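PDB 1R75: hypothetical protein from Leishmania major, which is of unknown function, an all-beta protein of the DUF1935 family whose antiparallel strands form two sheets. Local coordinates for residues P36-S39 with N40-Y43. Numbering follows the deposited sequence.
Sequences PMFS and NILY
A beta hairpin joins edge strand 33-36 to its antiparallel neighbour 42-47, and this contact is its closed end. P36 and Y43 are the last bridge, a non-hydrogen-bonded pair with 4.4 Å between their CA atoms. Their side chains share one face of the sheet. P36 CB lies obliquely against the Y43 ring, 3.6 Å from CE1. The Y43 ring also meets F22 edge-to-face. N40 runs alongside P36, and its OD1 comes to 3.5 Å from P36 CB.

Two backbone bonds shape the loop. M37 N gives a weak, bent one to L42 O, with an N-H...O angle of 127°. Further out, a beta turn spans F38 to I41, where I41 N bonds to F38 O at 3.1 Å. S39 and N40 at the turn corners both take left-handed helical backbone angles, close to those of a type III' turn.

F38 and L42 pack through their first side-chain carbons, CB to CB at 3.8 Å. The F38 ring extends with CG opposite the backbone N (chi1 179°). The I41 side chain crosses that of F38 at a slant, with I41 CD1 4.0 Å from F38 CD2. F38 and L42 both reach L128 of the second sheet, and L42 and I41 also touch I64. M37 and L42 both touch F55 of strand 52-57.

The hairpin end is therefore two-sided. P36 CB touches both N40 OD1 and the Y43 ring, while F38, I41 and L42 carry apolar contacts to the opposing sheet. L42 N is buried here without a modelled partner, probably a polar cost of this packing. Within P36-Y43, the reversal is held by one turn bond, one weak bond and apolar contacts; a backbone bond from I41 to D58 links it to the end of strand 52-57.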
loop_
_atom_site.group_PDB
_atom_site.type_symbol
_atom_site.label_atom_id
_atom_site.label_comp_id
_atom_site.label_asym_id
_atom_site.label_seq_id
_atom_site.Cartn_x
_atom_site.Cartn_y
_atom_site.Cartn_z
ATOM N N PRO A 36 -0.783 11.036 1.349
ATOM C CA PRO A 36 -0.762 10.808 -0.098
ATOM C C PRO A 36 0.640 10.456 -0.561
ATOM O O PRO A 36 1.649 10.841 0.085
ATOM C CB PRO A 36 -1.262 12.163 -0.684
ATOM C CG PRO A 36 -0.876 13.166 0.321
ATOM C CD PRO A 36 -0.961 12.475 1.675
ATOM N N MET A 37 0.733 9.682 -1.637
ATOM C CA MET A 37 2.045 9.155 -2.067
ATOM C C MET A 37 2.503 9.108 -3.538
ATOM O O MET A 37 3.756 9.107 -3.813
ATOM C CB MET A 37 2.168 7.763 -1.581
ATOM C CG MET A 37 2.443 7.710 -0.161
ATOM S SD MET A 37 2.679 6.030 0.127
ATOM C CE MET A 37 4.210 5.931 0.666
ATOM N N PHE A 38 1.608 9.010 -4.481
ATOM C CA PHE A 38 2.062 8.664 -5.865
ATOM C C PHE A 38 1.304 9.612 -6.818
ATOM O O PHE A 38 0.357 9.263 -7.530
ATOM C CB PHE A 38 1.804 7.140 -6.071
ATOM C CG PHE A 38 2.173 6.580 -7.445
ATOM C CD1 PHE A 38 3.496 6.320 -7.783
ATOM C CD2 PHE A 38 1.193 6.268 -8.360
ATOM C CE1 PHE A 38 3.848 5.741 -9.026
ATOM C CE2 PHE A 38 1.534 5.754 -9.619
ATOM C CZ PHE A 38 2.875 5.465 -9.935
ATOM N N SER A 39 1.704 10.873 -6.751
ATOM C CA SER A 39 0.998 11.977 -7.386
ATOM C C SER A 39 -0.417 11.946 -6.879
ATOM O O SER A 39 -1.358 12.050 -7.669
ATOM C CB SER A 39 1.029 11.863 -8.923
ATOM O OG SER A 39 1.204 13.131 -9.538
ATOM N N ASN A 40 -0.589 11.783 -5.570
ATOM C CA ASN A 40 -1.956 11.707 -5.036
ATOM C C ASN A 40 -2.909 10.687 -5.691
ATOM O O ASN A 40 -4.114 10.943 -5.847
ATOM C CB ASN A 40 -2.580 13.089 -5.114
ATOM C CG ASN A 40 -1.623 14.136 -4.702
ATOM O OD1 ASN A 40 -1.174 14.148 -3.552
ATOM N ND2 ASN A 40 -1.195 14.972 -5.667
ATOM N N ILE A 41 -2.381 9.550 -6.131
ATOM C CA ILE A 41 -3.230 8.461 -6.545
ATOM C C ILE A 41 -3.281 7.417 -5.409
ATOM O O ILE A 41 -4.302 6.770 -5.203
ATOM C CB ILE A 41 -2.691 7.789 -7.819
ATOM C CG1 ILE A 41 -2.697 8.778 -9.031
ATOM C CG2 ILE A 41 -3.562 6.631 -8.189
ATOM C CD1 ILE A 41 -1.572 8.620 -10.021
ATOM N N LEU A 42 -2.139 7.186 -4.770
ATOM C CA LEU A 42 -2.024 6.179 -3.718
ATOM C C LEU A 42 -1.955 6.821 -2.385
ATOM O O LEU A 42 -1.113 7.699 -2.133
ATOM C CB LEU A 42 -0.775 5.285 -3.940
ATOM C CG LEU A 42 -0.723 4.013 -3.087
ATOM C CD1 LEU A 42 -1.755 3.036 -3.400
ATOM C CD2 LEU A 42 0.677 3.362 -3.096
ATOM N N TYR A 43 -2.765 6.333 -1.459
ATOM C CA TYR A 43 -2.732 6.850 -0.074
ATOM C C TYR A 43 -2.310 5.761 0.837
ATOM O O TYR A 43 -2.864 4.658 0.716
ATOM C CB TYR A 43 -4.116 7.313 0.348
ATOM C CG TYR A 43 -4.537 8.524 -0.466
ATOM C CD1 TYR A 43 -4.276 9.813 -0.005
ATOM C CD2 TYR A 43 -5.069 8.367 -1.718
ATOM C CE1 TYR A 43 -4.634 10.943 -0.772
ATOM C CE2 TYR A 43 -5.413 9.456 -2.489
ATOM C CZ TYR A 43 -5.219 10.743 -1.989
ATOM O OH TYR A 43 -5.499 11.821 -2.786
#